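Local coordinates for chitin oligosaccahride binding protein NagB1 (Paenibacillus sp. FPU-7, PDB 7EHP) that binds chitin oligosaccharides as a solute-binding protein, probably capturing N,N'-diacetylchitobiose and triacetylchitotriose for import into the cell, at residues F65-G70 against A74-A79; R6-R11 against K45-E50; G187-T192 against S355-K360. All coordinates share one frame; numbering follows the deposited sequence.

Contact 1: residues F65-G70 against A74-A79; sequences FDLFGG and AKYVKA. With NAG (2-acetamido-2-deoxy-beta-D-glucopyranose), chain C; NAG (2-acetamido-2-deoxy-beta-D-glucopyranose), chain B.
Gly70 and Ala74 supply the one hydrogen bond that crosses between residues 65-70 and 74-79: Ala74 N donates to Gly70 O over 2.9 Å, almost perfectly straight at 175°. Gly70 is the N-cap of helix 71-78, which makes this the first bond of the helix, and its positive phi (73°) suits a residue without a side chain. The turn gains a second tie where Thr73 OG1 bonds to Phe68 O.

The apolar contact is a single one. Leu67 CD1 reaches the edge of the Tyr76 ring, near its plane, with CD2 of the ring 3.8 Å from that methyl. Leu67 carries its CG opposite the backbone N (chi1 172°), a turn that brings the branch to the tyrosine. Leu82 touches both residues, extending a small hydrophobic cluster.

Sugar contacts belong to Phe68, whose ring meets both glycan units by its rim. Phe68 CE2 is 3.5 Å from O6 of the chain C NAG, and Phe68 CZ lies 3.6 Å from O4 of the chain B NAG. Arg48 adds a cation-pi contact to this ring. This strand-to-helix connection, leading from a sheet strand at the sugar into helix 71-78, fits the alternating strand and helix build of the periplasmic-binding-protein fold.

Contact 2: residues R6-R11 against K45-E50; sequences RHTQVR and KVNRFE. With NAG (2-acetamido-2-deoxy-beta-D-glucopyranose), chain C.
Asn47 meets Arg6 and Thr8, and by itself joins residues 45-50 to residues 6-11, while its helix neighbours attend to the sugar. First comes Lys45, whose backbone N is 3.7 Å from the acetamide methyl C8 of the chain C NAG. Asn47 follows, its CG trans to the backbone N (chi1 -176°) and the amide thus turned to the strand. Arg6 NH1 donates to Asn47 OD1 over 3.0 Å, approaching nearly head-on to the carbonyl; OD1 lies in the guanidinium plane, yet the two planes stand 89° apart. On the amide's nitrogen side, Asn47 ND2 has Thr8 CG2 at 3.8 Å and a weak bond to Asp66 O. A leucine in place of Arg6 would probably strand Asn47 OD1 and leave the carboxylates of Glu40 and Glu55, both salt-bridged to Arg6 NH2, without their cation. Arg48, fully extended, brings NH1 within 2.8 Å of O3 of the same NAG, with Asp72 and Asp354 holding its guanidinium. Phe49 CE2 then touches C8 at 4.0 Å. Strand 3-7, between strands 37-41 and 64-68, turns Arg6 toward helix 44-58, and Thr8, just past its end, points the same way, while His7 points away and packs on helix 15-31.

Contact 3: residues G187-T192 against S355-K360; sequences GFVRGT and SIVQAK
Val189 carries this contact, a single side chain at the end of helix 184-190 that touches Ile356, Val357 and Gln358 in turn. Its two methyls divide the work. CG1, placed opposite the carbonyl carbon (chi1 -56°), does most of it: Val189 CG1 is 3.7 Å from Ile356 O, 3.9 Å from Val357 CA and 3.6 Å from Gln358 OE1. The methyl therefore rests largely on backbone and amide atoms, with Val357 CG1 more loosely placed at 4.4 Å from Val189 CG1. The other branch, Val189 CG2, faces Ile356 CG2 at 4.2 Å, an ordinary apolar touch.

Gln358, the N-cap residue of helix 359-373, folds back at chi2 (93°) and so carries its amide alongside the valine. That amide is held by helix 379-396: Gln358 NE2 bonds to Asn394 OD1, and Gln358 OE1 accepts from Gln390 NE2. Both partners also touch Val189, so the tight part of the contact has a common floor.

The opposite character appears where the two segments run on. Past Val189 the helix ends at exposed Arg190, and Gly191 and Thr192, also exposed, follow as loop, closed by a bond from Thr192 N to Gly187 O of 3.0 Å while Gly191 takes a positive phi (87°). In residues 355-360, Ala359 and Lys360 head off into helix 359-373, likewise exposed.

No hydrogen bond or salt bridge crosses between the two segments. Cohesion here comes from close fit and dispersion around one branched side chain; the contact itself involves no directional bond, while the Gln358 amide is satisfied by Asn394 and Gln390, which probably fixes its rotation.

In the fold
Along the chain the contacts open and close in series: contact 2, then contact 1, then contact 3, whose segments lie 163 residues apart. Contacts 1 and 2, with centres about 15 Å apart, share one sheet, since strands 3-7 and 64-68 are neighbours in it; Asp66 N probably bonds to Arg6 O there, and both contacts touch the chain C sugar. Contact 3 has its centre about 16 Å from that of contact 1, which it touches through Ser355 and Gly69, and about 23 Å from that of contact 2, which it does not touch. The sugar site thus takes residues from contacts 1 and 2 and, through Ser283, Asn284 and Asp354, from later segments, the last just before residues 355-360.

Contact 1: residues F65-G70 against A74-A79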
loop_
_atom_site.group_PDB
_atom_site.type_symbol
_atom_site.label_atom_id
_atom_site.label_comp_id
_atom_site.label_asym_id
_atom_site.label_seq_id
_atom_site.Cartn_x
_atom_site.Cartn_y
_atom_site.Cartn_z
ATOM N N PHE A 65 -13.776 10.147 2.886
ATOM C CA PHE A 65 -12.385 10.161 3.339
ATOM C C PHE A 65 -11.617 8.928 2.893
ATOM O O PHE A 65 -12.137 7.809 2.909
ATOM C CB PHE A 65 -12.278 10.272 4.866
ATOM C CG PHE A 65 -13.313 9.476 5.608
ATOM C CD1 PHE A 65 -13.108 8.126 5.878
ATOM C CD2 PHE A 65 -14.484 10.077 6.045
ATOM C CE1 PHE A 65 -14.060 7.388 6.572
ATOM C CE2 PHE A 65 -15.438 9.351 6.732
ATOM C CZ PHE A 65 -15.234 8.016 6.997
ATOM N N ASP A 66 -10.365 9.153 2.517
ATOM C CA ASP A 66 -9.441 8.056 2.258
ATOM C C ASP A 66 -9.368 7.157 3.489
ATOM O O ASP A 66 -9.022 7.616 4.583
ATOM C CB ASP A 66 -8.072 8.633 1.906
ATOM C CG ASP A 66 -7.104 7.586 1.430
ATOM O OD1 ASP A 66 -6.818 6.637 2.191
ATOM O OD2 ASP A 66 -6.637 7.710 0.279
ATOM N N LEU A 67 -9.703 5.876 3.314
ATOM C CA LEU A 67 -9.856 4.952 4.430
ATOM C C LEU A 67 -9.176 3.631 4.099
ATOM O O LEU A 67 -9.192 3.212 2.944
ATOM C CB LEU A 67 -11.352 4.719 4.728
ATOM C CG LEU A 67 -11.712 3.634 5.739
ATOM C CD1 LEU A 67 -11.382 4.129 7.135
ATOM C CD2 LEU A 67 -13.200 3.229 5.599
ATOM N N PHE A 68 -8.577 2.976 5.108
ATOM C CA PHE A 68 -7.979 1.650 4.945
ATOM C C PHE A 68 -8.841 0.581 5.606
ATOM O O PHE A 68 -9.406 0.795 6.682
ATOM C CB PHE A 68 -6.546 1.590 5.527
ATOM C CG PHE A 68 -5.520 2.089 4.568
ATOM C CD1 PHE A 68 -5.357 3.451 4.369
ATOM C CD2 PHE A 68 -4.775 1.211 3.806
ATOM C CE1 PHE A 68 -4.426 3.944 3.457
ATOM C CE2 PHE A 68 -3.843 1.700 2.889
ATOM C CZ PHE A 68 -3.683 3.072 2.710
ATOM N N GLY A 69 -8.953 -0.565 4.947
ATOM C CA GLY A 69 -9.641 -1.691 5.523
ATOM C C GLY A 69 -8.826 -2.367 6.616
ATOM O O GLY A 69 -7.732 -1.943 7.000
ATOM N N GLY A 70 -9.399 -3.446 7.134
ATOM C CA GLY A 70 -8.769 -4.144 8.244
ATOM C C GLY A 70 -8.901 -3.344 9.524
ATOM O O GLY A 70 -9.968 -2.804 9.846
ATOM N N ALA A 74 -12.255 -1.572 11.087
ATOM C CA ALA A 74 -12.820 -2.270 12.241
ATOM C C ALA A 74 -12.905 -1.360 13.459
ATOM O O ALA A 74 -13.887 -1.405 14.209
ATOM C CB ALA A 74 -11.978 -3.513 12.562
ATOM N N LYS A 75 -11.889 -0.522 13.668
ATOM C CA LYS A 75 -11.895 0.397 14.798
ATOM C C LYS A 75 -12.988 1.448 14.659
ATOM O O LYS A 75 -13.639 1.809 15.649
ATOM C CB LYS A 75 -10.525 1.069 14.929
ATOM C CG LYS A 75 -10.396 2.039 16.094
ATOM C CD LYS A 75 -9.064 2.793 16.009
ATOM C CE LYS A 75 -8.735 3.538 17.295
ATOM N NZ LYS A 75 -7.438 4.272 17.172
ATOM N N TYR A 76 -13.190 1.974 13.451
ATOM C CA TYR A 76 -14.160 3.052 13.307
ATOM C C TYR A 76 -15.577 2.511 13.204
ATOM O O TYR A 76 -16.522 3.169 13.661
ATOM C CB TYR A 76 -13.808 3.929 12.099
ATOM C CG TYR A 76 -12.392 4.453 12.119
ATOM C CD1 TYR A 76 -11.764 4.790 13.319
ATOM C CD2 TYR A 76 -11.670 4.587 10.938
ATOM C CE1 TYR A 76 -10.449 5.268 13.337
ATOM C CE2 TYR A 76 -10.364 5.055 10.941
ATOM C CZ TYR A 76 -9.755 5.393 12.137
ATOM O OH TYR A 76 -8.453 5.862 12.115
ATOM N N VAL A 77 -15.743 1.331 12.604
ATOM C CA VAL A 77 -17.013 0.631 12.702
ATOM C C VAL A 77 -17.395 0.440 14.156
ATOM O O VAL A 77 -18.559 0.651 14.527
ATOM C CB VAL A 77 -16.963 -0.716 11.961
ATOM C CG1 VAL A 77 -18.179 -1.564 12.328
ATOM C CG2 VAL A 77 -16.885 -0.523 10.460
ATOM N N LYS A 78 -16.453 -0.023 15.003
ATOM C CA LYS A 78 -17.036 -0.421 16.274
ATOM C C LYS A 78 -17.387 0.771 17.104
ATOM O O LYS A 78 -18.117 0.634 18.077
ATOM C CB LYS A 78 -16.177 -1.239 17.176
ATOM C CG LYS A 78 -14.909 -0.629 17.817
ATOM C CD LYS A 78 -14.513 -2.016 18.439
ATOM C CE LYS A 78 -15.258 -2.490 19.757
ATOM N NZ LYS A 78 -14.526 -3.751 19.838
ATOM N N ALA A 79 -16.857 1.934 16.741
ATOM C CA ALA A 79 -17.160 3.217 17.328
ATOM C C ALA A 79 -18.335 3.891 16.656
ATOM O O ALA A 79 -18.630 5.024 17.016
ATOM C CB ALA A 79 -15.926 4.101 17.229
HETATM C C1 NAG C . -0.055 2.288 1.407
HETATM C C2 NAG C . 0.004 2.420 2.925
HETATM C C3 NAG C . 0.595 1.158 3.538
HETATM C C4 NAG C . -0.201 -0.056 3.087
HETATM C C5 NAG C . -0.270 -0.105 1.562
HETATM C C6 NAG C . -1.129 -1.234 1.036
HETATM C C7 NAG C . 0.211 4.552 4.129
HETATM C C8 NAG C . 1.107 5.687 4.478
HETATM N N2 NAG C . 0.743 3.603 3.345
HETATM O O3 NAG C . 0.550 1.263 4.952
HETATM O O4 NAG C . 0.408 -1.252 3.553
HETATM O O5 NAG C . -0.817 1.116 1.047
HETATM O O6 NAG C . -2.429 -1.230 1.613
HETATM O O7 NAG C . -0.950 4.485 4.547
HETATM C C1 NAG B . -2.030 5.309 -2.385
HETATM C C2 NAG B . -2.501 3.860 -2.277
HETATM C C3 NAG B . -2.165 3.300 -0.894
HETATM C C4 NAG B . -0.714 3.592 -0.497
HETATM C C5 NAG B . -0.331 5.043 -0.822
HETATM C C6 NAG B . 1.124 5.394 -0.591
HETATM C C7 NAG B . -4.453 3.622 -3.762
HETATM C C8 NAG B . -5.945 3.470 -3.823
HETATM N N2 NAG B . -3.929 3.740 -2.537
HETATM O O1 NAG B . -2.377 5.823 -3.624
HETATM O O3 NAG B . -2.442 1.902 -0.886
HETATM O O4 NAG B . -0.639 3.494 0.921
HETATM O O5 NAG B . -0.635 5.362 -2.187
HETATM O O6 NAG B . 1.297 6.809 -0.617
HETATM O O7 NAG B . -3.759 3.648 -4.778
#

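Contact 2: residues R6-R11 against K45-E50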
loop_
_atom_site.group_PDB
_atom_site.type_symbol
_atom_site.label_atom_id
_atom_site.label_comp_id
_atom_site.label_asym_id
_atom_site.label_seq_id
_atom_site.Cartn_x
_atom_site.Cartn_y
_atom_site.Cartn_z
ATOM N N ARG A 6 -11.913 14.048 1.823
ATOM C CA ARG A 6 -10.522 13.922 2.254
ATOM C C ARG A 6 -9.802 12.884 1.394
ATOM O O ARG A 6 -10.244 11.733 1.288
ATOM C CB ARG A 6 -10.459 13.531 3.729
ATOM C CG ARG A 6 -9.086 13.016 4.176
ATOM C CD ARG A 6 -8.124 14.147 4.468
ATOM N NE ARG A 6 -8.697 15.177 5.339
ATOM C CZ ARG A 6 -8.916 15.052 6.648
ATOM N NH1 ARG A 6 -8.608 13.932 7.302
ATOM N NH2 ARG A 6 -9.443 16.067 7.313
ATOM N N HIS A 7 -8.692 13.284 0.790
ATOM C CA HIS A 7 -7.910 12.392 -0.052
ATOM C C HIS A 7 -6.434 12.588 0.264
ATOM O O HIS A 7 -6.034 13.564 0.911
ATOM C CB HIS A 7 -8.163 12.680 -1.532
ATOM C CG HIS A 7 -7.644 14.017 -1.950
ATOM N ND1 HIS A 7 -6.341 14.209 -2.358
ATOM C CD2 HIS A 7 -8.220 15.242 -1.946
ATOM C CE1 HIS A 7 -6.148 15.487 -2.622
ATOM N NE2 HIS A 7 -7.274 16.135 -2.384
ATOM N N THR A 8 -5.603 11.677 -0.238
ATOM C CA THR A 8 -4.168 11.749 0.008
ATOM C C THR A 8 -3.370 12.008 -1.260
ATOM O O THR A 8 -2.146 11.804 -1.263
ATOM C CB THR A 8 -3.678 10.463 0.678
ATOM O OG1 THR A 8 -3.892 9.359 -0.203
ATOM C CG2 THR A 8 -4.443 10.214 1.971
ATOM N N GLN A 9 -4.020 12.444 -2.343
ATOM C CA GLN A 9 -3.328 12.604 -3.628
ATOM C C GLN A 9 -2.691 13.994 -3.690
ATOM O O GLN A 9 -3.151 14.898 -4.380
ATOM C CB GLN A 9 -4.286 12.364 -4.793
ATOM C CG GLN A 9 -4.998 10.997 -4.800
ATOM C CD GLN A 9 -4.060 9.844 -4.462
ATOM O OE1 GLN A 9 -2.999 9.680 -5.082
ATOM N NE2 GLN A 9 -4.446 9.032 -3.479
ATOM N N VAL A 10 -1.609 14.165 -2.935
ATOM C CA VAL A 10 -1.065 15.505 -2.721
ATOM C C VAL A 10 0.222 15.771 -3.493
ATOM O O VAL A 10 0.576 16.946 -3.677
ATOM C CB VAL A 10 -0.844 15.787 -1.220
ATOM C CG1 VAL A 10 -2.175 15.724 -0.478
ATOM C CG2 VAL A 10 0.208 14.801 -0.626
ATOM N N ARG A 11 0.924 14.735 -3.956
ATOM C CA ARG A 11 2.172 14.914 -4.687
ATOM C C ARG A 11 1.909 15.417 -6.101
ATOM O O ARG A 11 0.931 15.010 -6.742
ATOM C CB ARG A 11 2.928 13.580 -4.744
ATOM C CG ARG A 11 3.784 13.341 -3.522
ATOM C CD ARG A 11 4.555 12.032 -3.591
ATOM N NE ARG A 11 5.420 11.886 -4.765
ATOM C CZ ARG A 11 5.908 10.704 -5.153
ATOM N NH1 ARG A 11 5.598 9.614 -4.454
ATOM N NH2 ARG A 11 6.691 10.603 -6.227
ATOM N N LYS A 45 0.539 9.307 5.272
ATOM C CA LYS A 45 0.813 8.901 6.643
ATOM C C LYS A 45 0.222 9.879 7.649
ATOM O O LYS A 45 -0.146 9.480 8.755
ATOM C CB LYS A 45 2.321 8.772 6.861
ATOM C CG LYS A 45 3.089 10.098 6.787
ATOM C CD LYS A 45 4.586 9.886 7.010
ATOM C CE LYS A 45 5.267 11.205 7.343
ATOM N NZ LYS A 45 6.715 11.062 7.664
ATOM N N VAL A 46 0.150 11.165 7.300
ATOM C CA VAL A 46 -0.474 12.121 8.204
ATOM C C VAL A 46 -1.972 11.842 8.309
ATOM O O VAL A 46 -2.532 11.772 9.408
ATOM C CB VAL A 46 -0.199 13.563 7.744
ATOM C CG1 VAL A 46 -1.037 14.540 8.575
ATOM C CG2 VAL A 46 1.293 13.883 7.811
ATOM N N ASN A 47 -2.639 11.666 7.165
ATOM C CA ASN A 47 -4.065 11.361 7.182
ATOM C C ASN A 47 -4.350 10.095 7.973
ATOM O O ASN A 47 -5.185 10.087 8.892
ATOM C CB ASN A 47 -4.582 11.196 5.755
ATOM C CG ASN A 47 -6.082 10.985 5.718
ATOM O OD1 ASN A 47 -6.817 11.776 6.281
ATOM N ND2 ASN A 47 -6.538 9.899 5.085
ATOM N N ARG A 48 -3.656 9.008 7.626
ATOM C CA ARG A 48 -4.049 7.692 8.111
ATOM C C ARG A 48 -3.686 7.497 9.576
ATOM O O ARG A 48 -4.471 6.930 10.344
ATOM C CB ARG A 48 -3.399 6.601 7.263
ATOM C CG ARG A 48 -3.912 5.219 7.630
ATOM C CD ARG A 48 -3.159 4.134 6.914
ATOM N NE ARG A 48 -3.662 2.811 7.274
ATOM C CZ ARG A 48 -3.076 1.672 6.917
ATOM N NH1 ARG A 48 -1.959 1.701 6.189
ATOM N NH2 ARG A 48 -3.609 0.508 7.274
ATOM N N PHE A 49 -2.512 7.970 9.987
ATOM C CA PHE A 49 -1.964 7.623 11.287
ATOM C C PHE A 49 -2.118 8.716 12.338
ATOM O O PHE A 49 -1.857 8.441 13.514
ATOM C CB PHE A 49 -0.470 7.250 11.151
ATOM C CG PHE A 49 -0.214 6.135 10.180
ATOM C CD1 PHE A 49 -1.045 5.027 10.142
ATOM C CD2 PHE A 49 0.855 6.190 9.309
ATOM C CE1 PHE A 49 -0.817 4.000 9.266
ATOM C CE2 PHE A 49 1.088 5.177 8.423
ATOM C CZ PHE A 49 0.243 4.072 8.393
ATOM N N GLU A 50 -2.526 9.935 11.961
ATOM C CA GLU A 50 -2.716 11.000 12.946
ATOM C C GLU A 50 -4.022 11.774 12.763
ATOM O O GLU A 50 -4.853 11.798 13.676
ATOM C CB GLU A 50 -1.548 11.983 12.920
ATOM C CG GLU A 50 -0.245 11.407 13.527
ATOM C CD GLU A 50 -0.221 11.430 15.073
ATOM O OE1 GLU A 50 -0.103 10.346 15.697
ATOM O OE2 GLU A 50 -0.303 12.533 15.666
HETATM C C1 NAG C . -0.055 2.288 1.407
HETATM C C2 NAG C . 0.004 2.420 2.925
HETATM C C3 NAG C . 0.595 1.158 3.538
HETATM C C4 NAG C . -0.201 -0.056 3.087
HETATM C C5 NAG C . -0.270 -0.105 1.562
HETATM C C6 NAG C . -1.129 -1.234 1.036
HETATM C C7 NAG C . 0.211 4.552 4.129
HETATM C C8 NAG C . 1.107 5.687 4.478
HETATM N N2 NAG C . 0.743 3.603 3.345
HETATM O O3 NAG C . 0.550 1.263 4.952
HETATM O O4 NAG C . 0.408 -1.252 3.553
HETATM O O5 NAG C . -0.817 1.116 1.047
HETATM O O6 NAG C . -2.429 -1.230 1.613
HETATM O O7 NAG C . -0.950 4.485 4.547
#

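Contact 3: residues G187-T192 against S355-K360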
loop_
_atom_site.group_PDB
_atom_site.type_symbol
_atom_site.label_atom_id
_atom_site.label_comp_id
_atom_site.label_asym_id
_atom_site.label_seq_id
_atom_site.Cartn_x
_atom_site.Cartn_y
_atom_site.Cartn_z
ATOM N N GLY A 187 -1.493 -14.623 13.453
ATOM C CA GLY A 187 -1.011 -15.278 14.661
ATOM C C GLY A 187 -0.549 -14.296 15.721
ATOM O O GLY A 187 -0.820 -14.488 16.912
ATOM N N PHE A 188 0.141 -13.223 15.303
ATOM C CA PHE A 188 0.590 -12.200 16.252
ATOM C C PHE A 188 -0.576 -11.662 17.076
ATOM O O PHE A 188 -0.482 -11.527 18.301
ATOM C CB PHE A 188 1.267 -11.029 15.524
ATOM C CG PHE A 188 2.541 -11.382 14.801
ATOM C CD1 PHE A 188 3.327 -12.448 15.200
ATOM C CD2 PHE A 188 2.970 -10.603 13.723
ATOM C CE1 PHE A 188 4.507 -12.758 14.528
ATOM C CE2 PHE A 188 4.148 -10.903 13.044
ATOM C CZ PHE A 188 4.923 -11.989 13.447
ATOM N N VAL A 189 -1.674 -11.294 16.414
ATOM C CA VAL A 189 -2.755 -10.651 17.152
ATOM C C VAL A 189 -3.612 -11.656 17.917
ATOM O O VAL A 189 -4.268 -11.273 18.892
ATOM C CB VAL A 189 -3.636 -9.788 16.229
ATOM C CG1 VAL A 189 -2.796 -8.755 15.488
ATOM C CG2 VAL A 189 -4.391 -10.652 15.257
ATOM N N ARG A 190 -3.621 -12.929 17.538
ATOM C CA ARG A 190 -4.391 -13.895 18.307
ATOM C C ARG A 190 -3.556 -14.630 19.344
ATOM O O ARG A 190 -4.110 -15.398 20.133
ATOM C CB ARG A 190 -5.116 -14.885 17.379
ATOM C CG ARG A 190 -4.290 -15.815 16.516
ATOM C CD ARG A 190 -5.241 -16.759 15.731
ATOM N NE ARG A 190 -5.781 -16.209 14.476
ATOM C CZ ARG A 190 -6.901 -15.486 14.360
ATOM N NH1 ARG A 190 -7.282 -15.054 13.161
ATOM N NH2 ARG A 190 -7.619 -15.143 15.428
ATOM N N GLY A 191 -2.249 -14.377 19.400
ATOM C CA GLY A 191 -1.411 -14.951 20.437
ATOM C C GLY A 191 -0.855 -16.324 20.146
ATOM O O GLY A 191 -0.348 -16.976 21.066
ATOM N N THR A 192 -0.935 -16.790 18.905
ATOM C CA THR A 192 -0.395 -18.086 18.536
ATOM C C THR A 192 0.934 -17.986 17.807
ATOM O O THR A 192 1.551 -19.018 17.541
ATOM C CB THR A 192 -1.386 -18.859 17.654
ATOM O OG1 THR A 192 -1.605 -18.145 16.431
ATOM C CG2 THR A 192 -2.704 -19.040 18.373
ATOM N N SER A 355 -3.034 -4.067 7.827
ATOM C CA SER A 355 -4.456 -4.368 7.810
ATOM C C SER A 355 -4.841 -5.336 8.918
ATOM O O SER A 355 -6.031 -5.460 9.219
ATOM C CB SER A 355 -4.869 -4.951 6.455
ATOM O OG SER A 355 -4.465 -6.309 6.355
ATOM N N ILE A 356 -3.857 -5.998 9.537
ATOM C CA ILE A 356 -4.093 -7.025 10.543
ATOM C C ILE A 356 -3.716 -6.544 11.946
ATOM O O ILE A 356 -4.485 -6.726 12.893
ATOM C CB ILE A 356 -3.353 -8.335 10.182
ATOM C CG1 ILE A 356 -3.907 -8.908 8.881
ATOM C CG2 ILE A 356 -3.516 -9.371 11.307
ATOM C CD1 ILE A 356 -3.008 -9.884 8.207
ATOM N N VAL A 357 -2.531 -5.925 12.103
ATOM C CA VAL A 357 -2.062 -5.532 13.434
ATOM C C VAL A 357 -2.703 -4.213 13.861
ATOM O O VAL A 357 -3.170 -3.409 13.049
ATOM C CB VAL A 357 -0.518 -5.439 13.504
ATOM C CG1 VAL A 357 0.120 -6.713 12.963
ATOM C CG2 VAL A 357 -0.005 -4.206 12.755
ATOM N N GLN A 358 -2.706 -3.988 15.176
ATOM C CA GLN A 358 -3.191 -2.742 15.755
ATOM C C GLN A 358 -2.250 -1.569 15.434
ATOM O O GLN A 358 -1.054 -1.746 15.181
ATOM C CB GLN A 358 -3.326 -2.906 17.273
ATOM C CG GLN A 358 -4.175 -4.117 17.700
ATOM C CD GLN A 358 -3.386 -5.399 17.972
ATOM O OE1 GLN A 358 -2.376 -5.681 17.329
ATOM N NE2 GLN A 358 -3.878 -6.200 18.916
ATOM N N ALA A 359 -2.808 -0.351 15.476
ATOM C CA ALA A 359 -2.041 0.847 15.132
ATOM C C ALA A 359 -0.769 0.969 15.964
ATOM O O ALA A 359 0.294 1.311 15.435
ATOM C CB ALA A 359 -2.896 2.103 15.314
ATOM N N LYS A 360 -0.858 0.698 17.267
ATOM C CA LYS A 360 0.306 0.847 18.130
ATOM C C LYS A 360 1.422 -0.101 17.728
ATOM O O LYS A 360 2.602 0.249 17.842
ATOM C CB LYS A 360 -0.071 0.601 19.587
ATOM C CG LYS A 360 0.915 1.208 20.587
ATOM C CD LYS A 360 0.692 2.710 20.709
ATOM C CE LYS A 360 1.935 3.451 21.205
ATOM N NZ LYS A 360 1.698 4.934 21.199
#